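Local coordinates for protein CalsepRRP (Calystegia sepium, PDB 1JY5) that is an RNase-related protein of the T2 family that probably binds RNA and may cleave it, at residues E67-W79 with Y117-K129. Numbering follows the deposited sequence.
Unlike the reference sequence in segment 117-129: Thr123 (reference Ala).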
loop_
_atom_site.group_PDB
_atom_site.type_symbol
_atom_site.label_atom_id
_atom_site.label_comp_id
_atom_site.label_asym_id
_atom_site.label_seq_id
_atom_site.Cartn_x
_atom_site.Cartn_y
_atom_site.Cartn_z
ATOM N N GLU A 67 6.351 -9.488 18.192
ATOM C CA GLU A 67 5.279 -10.254 17.568
ATOM C C GLU A 67 5.498 -10.517 16.086
ATOM O O GLU A 67 5.025 -11.520 15.545
ATOM C CB GLU A 67 3.959 -9.509 17.730
ATOM C CG GLU A 67 3.563 -9.239 19.158
ATOM C CD GLU A 67 2.874 -10.416 19.785
ATOM O OE1 GLU A 67 3.523 -11.473 19.939
ATOM O OE2 GLU A 67 1.674 -10.290 20.112
ATOM N N ILE A 68 6.201 -9.605 15.424
ATOM C CA ILE A 68 6.435 -9.745 13.999
ATOM C C ILE A 68 7.905 -9.898 13.630
ATOM O O ILE A 68 8.280 -9.676 12.477
ATOM C CB ILE A 68 5.841 -8.533 13.224
ATOM C CG1 ILE A 68 6.438 -7.221 13.757
ATOM C CG2 ILE A 68 4.324 -8.533 13.346
ATOM C CD1 ILE A 68 5.955 -5.975 13.036
ATOM N N SER A 69 8.727 -10.318 14.589
ATOM C CA SER A 69 10.165 -10.474 14.348
ATOM C C SER A 69 10.540 -11.326 13.135
ATOM O O SER A 69 11.475 -10.983 12.409
ATOM C CB SER A 69 10.877 -11.028 15.598
ATOM O OG SER A 69 10.480 -12.353 15.905
ATOM N N ILE A 70 9.822 -12.422 12.899
ATOM C CA ILE A 70 10.159 -13.282 11.768
ATOM C C ILE A 70 9.768 -12.682 10.426
ATOM O O ILE A 70 10.121 -13.211 9.372
ATOM C CB ILE A 70 9.526 -14.685 11.916
ATOM C CG1 ILE A 70 8.007 -14.620 11.703
ATOM C CG2 ILE A 70 9.857 -15.244 13.298
ATOM C CD1 ILE A 70 7.349 -16.000 11.701
ATOM N N LEU A 71 9.046 -11.567 10.477
ATOM C CA LEU A 71 8.620 -10.863 9.279
ATOM C C LEU A 71 9.514 -9.653 9.027
ATOM O O LEU A 71 9.366 -8.970 8.016
ATOM C CB LEU A 71 7.176 -10.369 9.428
ATOM C CG LEU A 71 6.074 -11.407 9.679
ATOM C CD1 LEU A 71 4.727 -10.692 9.800
ATOM C CD2 LEU A 71 6.054 -12.417 8.543
ATOM N N SER A 72 10.446 -9.393 9.940
ATOM C CA SER A 72 11.328 -8.232 9.823
ATOM C C SER A 72 12.015 -8.024 8.473
ATOM O O SER A 72 12.052 -6.906 7.969
ATOM C CB SER A 72 12.386 -8.254 10.938
ATOM O OG SER A 72 13.207 -9.406 10.855
ATOM N N ASN A 73 12.565 -9.086 7.890
ATOM C CA ASN A 73 13.241 -8.960 6.599
ATOM C C ASN A 73 12.266 -8.603 5.478
ATOM O O ASN A 73 12.574 -7.787 4.605
ATOM C CB ASN A 73 13.978 -10.254 6.234
ATOM C CG ASN A 73 15.193 -10.496 7.108
ATOM O OD1 ASN A 73 16.044 -9.621 7.259
ATOM N ND2 ASN A 73 15.285 -11.687 7.681
ATOM N N ASP A 74 11.095 -9.228 5.495
ATOM C CA ASP A 74 10.084 -8.969 4.482
ATOM C C ASP A 74 9.460 -7.588 4.639
ATOM O O ASP A 74 9.213 -6.902 3.648
ATOM C CB ASP A 74 8.996 -10.044 4.537
ATOM C CG ASP A 74 9.457 -11.366 3.945
ATOM O OD1 ASP A 74 9.745 -11.403 2.731
ATOM O OD2 ASP A 74 9.539 -12.360 4.693
ATOM N N LEU A 75 9.210 -7.175 5.878
ATOM C CA LEU A 75 8.613 -5.866 6.110
ATOM C C LEU A 75 9.621 -4.767 5.804
ATOM O O LEU A 75 9.256 -3.665 5.392
ATOM C CB LEU A 75 8.120 -5.753 7.556
ATOM C CG LEU A 75 6.891 -6.624 7.839
ATOM C CD1 LEU A 75 6.545 -6.610 9.319
ATOM C CD2 LEU A 75 5.724 -6.108 7.008
ATOM N N SER A 76 10.897 -5.075 5.997
ATOM C CA SER A 76 11.939 -4.098 5.730
ATOM C C SER A 76 12.095 -3.892 4.233
ATOM O O SER A 76 12.404 -2.795 3.772
ATOM C CB SER A 76 13.271 -4.562 6.316
ATOM O OG SER A 76 14.313 -3.684 5.922
ATOM N N LYS A 77 11.864 -4.949 3.468
ATOM C CA LYS A 77 12.015 -4.862 2.029
ATOM C C LYS A 77 10.747 -4.519 1.262
ATOM O O LYS A 77 10.790 -3.763 0.290
ATOM C CB LYS A 77 12.596 -6.176 1.497
ATOM C CG LYS A 77 12.870 -6.187 0.002
ATOM C CD LYS A 77 13.553 -7.485 -0.403
ATOM C CE LYS A 77 13.706 -7.589 -1.908
ATOM N NZ LYS A 77 14.545 -6.487 -2.458
ATOM N N TYR A 78 9.614 -5.056 1.699
ATOM C CA TYR A 78 8.364 -4.821 0.984
ATOM C C TYR A 78 7.396 -3.837 1.622
ATOM O O TYR A 78 6.391 -3.465 1.015
ATOM C CB TYR A 78 7.687 -6.166 0.738
ATOM C CG TYR A 78 8.604 -7.117 0.003
ATOM C CD1 TYR A 78 9.214 -8.181 0.661
ATOM C CD2 TYR A 78 8.890 -6.926 -1.346
ATOM C CE1 TYR A 78 10.091 -9.035 -0.010
ATOM C CE2 TYR A 78 9.761 -7.769 -2.026
ATOM C CZ TYR A 78 10.358 -8.822 -1.352
ATOM O OH TYR A 78 11.210 -9.661 -2.032
ATOM N N TRP A 79 7.701 -3.420 2.845
ATOM C CA TRP A 79 6.875 -2.445 3.551
ATOM C C TRP A 79 7.795 -1.367 4.141
ATOM O O TRP A 79 7.684 -1.017 5.312
ATOM C CB TRP A 79 6.093 -3.122 4.680
ATOM C CG TRP A 79 4.900 -2.332 5.150
ATOM C CD1 TRP A 79 4.798 -0.977 5.244
ATOM C CD2 TRP A 79 3.648 -2.860 5.602
ATOM N NE1 TRP A 79 3.559 -0.623 5.721
ATOM C CE2 TRP A 79 2.832 -1.760 5.950
ATOM C CE3 TRP A 79 3.136 -4.154 5.743
ATOM C CZ2 TRP A 79 1.527 -1.916 6.437
ATOM C CZ3 TRP A 79 1.842 -4.311 6.226
ATOM C CH2 TRP A 79 1.051 -3.194 6.567
ATOM N N TYR A 117 0.596 -9.992 14.182
ATOM C CA TYR A 117 1.250 -10.910 13.272
ATOM C C TYR A 117 0.322 -11.262 12.129
ATOM O O TYR A 117 0.735 -11.274 10.968
ATOM C CB TYR A 117 1.669 -12.202 13.969
ATOM C CG TYR A 117 2.370 -13.138 13.015
ATOM C CD1 TYR A 117 3.731 -12.986 12.736
ATOM C CD2 TYR A 117 1.654 -14.107 12.303
ATOM C CE1 TYR A 117 4.361 -13.771 11.768
ATOM C CE2 TYR A 117 2.277 -14.896 11.329
ATOM C CZ TYR A 117 3.633 -14.717 11.067
ATOM O OH TYR A 117 4.264 -15.462 10.091
ATOM N N GLU A 118 -0.930 -11.566 12.452
ATOM C CA GLU A 118 -1.883 -11.920 11.408
ATOM C C GLU A 118 -2.113 -10.720 10.502
ATOM O O GLU A 118 -2.235 -10.869 9.285
ATOM C CB GLU A 118 -3.203 -12.409 12.023
ATOM C CG GLU A 118 -3.000 -13.591 12.973
ATOM C CD GLU A 118 -4.289 -14.278 13.399
ATOM O OE1 GLU A 118 -5.373 -13.687 13.244
ATOM O OE2 GLU A 118 -4.206 -15.415 13.906
ATOM N N TYR A 119 -2.156 -9.527 11.086
ATOM C CA TYR A 119 -2.362 -8.331 10.272
ATOM C C TYR A 119 -1.237 -8.145 9.246
ATOM O O TYR A 119 -1.496 -8.060 8.042
ATOM C CB TYR A 119 -2.458 -7.083 11.157
ATOM C CG TYR A 119 -2.468 -5.790 10.360
ATOM C CD1 TYR A 119 -3.594 -5.405 9.623
ATOM C CD2 TYR A 119 -1.341 -4.972 10.319
ATOM C CE1 TYR A 119 -3.592 -4.230 8.865
ATOM C CE2 TYR A 119 -1.324 -3.803 9.566
ATOM C CZ TYR A 119 -2.452 -3.438 8.843
ATOM O OH TYR A 119 -2.433 -2.287 8.097
ATOM N N PHE A 120 0.009 -8.092 9.716
ATOM C CA PHE A 120 1.143 -7.886 8.818
ATOM C C PHE A 120 1.422 -9.038 7.841
ATOM O O PHE A 120 1.727 -8.799 6.667
ATOM C CB PHE A 120 2.412 -7.555 9.623
ATOM C CG PHE A 120 2.396 -6.178 10.244
ATOM C CD1 PHE A 120 2.063 -6.001 11.585
ATOM C CD2 PHE A 120 2.676 -5.052 9.473
ATOM C CE1 PHE A 120 2.004 -4.720 12.148
ATOM C CE2 PHE A 120 2.619 -3.767 10.027
ATOM C CZ PHE A 120 2.282 -3.602 11.367
ATOM N N SER A 121 1.325 -10.276 8.321
ATOM C CA SER A 121 1.563 -11.441 7.467
ATOM C C SER A 121 0.484 -11.578 6.394
ATOM O O SER A 121 0.765 -11.967 5.254
ATOM C CB SER A 121 1.629 -12.728 8.303
ATOM O OG SER A 121 0.429 -12.953 9.014
ATOM N N THR A 122 -0.753 -11.252 6.749
ATOM C CA THR A 122 -1.833 -11.350 5.780
ATOM C C THR A 122 -1.653 -10.285 4.700
ATOM O O THR A 122 -1.919 -10.535 3.524
ATOM C CB THR A 122 -3.202 -11.220 6.474
ATOM O OG1 THR A 122 -3.374 -12.330 7.368
ATOM C CG2 THR A 122 -4.329 -11.233 5.449
ATOM N N THR A 123 -1.174 -9.108 5.093
ATOM C CA THR A 123 -0.948 -8.040 4.131
ATOM C C THR A 123 0.144 -8.473 3.156
ATOM O O THR A 123 0.034 -8.261 1.946
ATOM C CB THR A 123 -0.513 -6.738 4.819
ATOM O OG1 THR A 123 -1.517 -6.340 5.759
ATOM C CG2 THR A 123 -0.341 -5.620 3.793
ATOM N N LEU A 124 1.202 -9.077 3.685
ATOM C CA LEU A 124 2.293 -9.550 2.838
ATOM C C LEU A 124 1.787 -10.641 1.893
ATOM O O LEU A 124 2.144 -10.667 0.716
ATOM C CB LEU A 124 3.448 -10.083 3.699
ATOM C CG LEU A 124 4.436 -9.026 4.221
ATOM C CD1 LEU A 124 3.688 -7.773 4.660
ATOM C CD2 LEU A 124 5.233 -9.606 5.381
ATOM N N MET A 125 0.946 -11.533 2.408
ATOM C CA MET A 125 0.399 -12.613 1.595
ATOM C C MET A 125 -0.313 -12.063 0.371
ATOM O O MET A 125 -0.052 -12.495 -0.746
ATOM C CB MET A 125 -0.583 -13.456 2.410
ATOM C CG MET A 125 -1.166 -14.651 1.658
ATOM S SD MET A 125 -2.422 -15.504 2.648
ATOM C CE MET A 125 -3.794 -14.355 2.444
ATOM N N LEU A 126 -1.223 -11.116 0.586
ATOM C CA LEU A 126 -1.966 -10.512 -0.515
ATOM C C LEU A 126 -1.002 -9.791 -1.457
ATOM O O LEU A 126 -1.132 -9.878 -2.681
ATOM C CB LEU A 126 -3.013 -9.531 0.032
ATOM C CG LEU A 126 -4.149 -10.136 0.879
ATOM C CD1 LEU A 126 -4.992 -9.031 1.496
ATOM C CD2 LEU A 126 -5.015 -11.042 0.003
ATOM N N TYR A 127 -0.027 -9.091 -0.878
ATOM C CA TYR A 127 0.971 -8.360 -1.656
ATOM C C TYR A 127 1.761 -9.286 -2.578
ATOM O O TYR A 127 2.027 -8.944 -3.727
ATOM C CB TYR A 127 1.943 -7.639 -0.720
ATOM C CG TYR A 127 3.134 -7.020 -1.424
ATOM C CD1 TYR A 127 3.031 -5.784 -2.067
ATOM C CD2 TYR A 127 4.368 -7.668 -1.437
ATOM C CE1 TYR A 127 4.137 -5.205 -2.701
ATOM C CE2 TYR A 127 5.476 -7.103 -2.068
ATOM C CZ TYR A 127 5.353 -5.871 -2.694
ATOM O OH TYR A 127 6.460 -5.299 -3.284
ATOM N N PHE A 128 2.158 -10.447 -2.063
ATOM C CA PHE A 128 2.920 -11.412 -2.858
ATOM C C PHE A 128 2.036 -12.129 -3.867
ATOM O O PHE A 128 2.481 -12.458 -4.968
ATOM C CB PHE A 128 3.576 -12.459 -1.956
ATOM C CG PHE A 128 4.718 -11.929 -1.144
ATOM C CD1 PHE A 128 4.839 -12.262 0.203
ATOM C CD2 PHE A 128 5.674 -11.094 -1.719
ATOM C CE1 PHE A 128 5.900 -11.781 0.965
ATOM C CE2 PHE A 128 6.743 -10.606 -0.964
ATOM C CZ PHE A 128 6.853 -10.947 0.381
ATOM N N LYS A 129 0.785 -12.379 -3.491
ATOM C CA LYS A 129 -0.134 -13.073 -4.387
ATOM C C LYS A 129 -0.475 -12.241 -5.622
ATOM O O LYS A 129 -0.459 -12.749 -6.744
ATOM C CB LYS A 129 -1.429 -13.442 -3.655
ATOM C CG LYS A 129 -2.413 -14.194 -4.541
ATOM C CD LYS A 129 -3.696 -14.550 -3.821
ATOM C CE LYS A 129 -4.602 -15.385 -4.725
ATOM N NZ LYS A 129 -5.921 -15.639 -4.090
#
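Tyr78, at the C-terminal end of helix 72-78, meets both Tyr127 and Phe128 in a small aromatic cluster. Its CB rests 3.7 Å from Tyr127 CE2, and CG follows between Tyr127 CE2 and Phe128 CE2. Farther out the two sides of the ring diverge: CD2 stays with Tyr127, 3.5 Å from its CE2, whereas CD1 meets Phe128 CZ at 3.6 Å. CE1 remains under the same phenyl edge, and Tyr78 CZ, next to the hydroxyl, still lies 4.0 Å from Phe128 CE2. Phe128 thus presents its edge to the face of Tyr78 in a T-shaped pair, the Phe128 and Tyr78 planes standing at 83°, while Lys77 CG covers the opposite face. The Tyr127 hydroxyl is hydrogen-bonded to the backbone carbonyl oxygen of Phe40. Replacing Tyr78 by alanine is likely to leave the Phe128 edge without its aromatic face and open a gap beside Tyr127.

Deeper in, Trp79 has CG anti to its backbone N (chi1 -161°), which carries the indole down to helix 117-129; its CZ3 lies 3.4 Å from Phe120 CD2, and Leu124 CD1 fills in at the indole edge. Leu75 CD2 packs on that same Leu124 methyl at 3.5 Å. At the other end Leu71 CG sits 3.6 Å from Tyr117 CE1, and Ile68 CD1 lies over one face of Phe120, toward the rim. The contact is largely apolar, joining helices 72-78 and 117-129, whose axes cross at 56°. Beneath it, Trp79, Leu124 and Tyr127 reach Ile42 of strand 40-48, giving the layer of helices over an antiparallel sheet characteristic of the RNase T2 α+β fold.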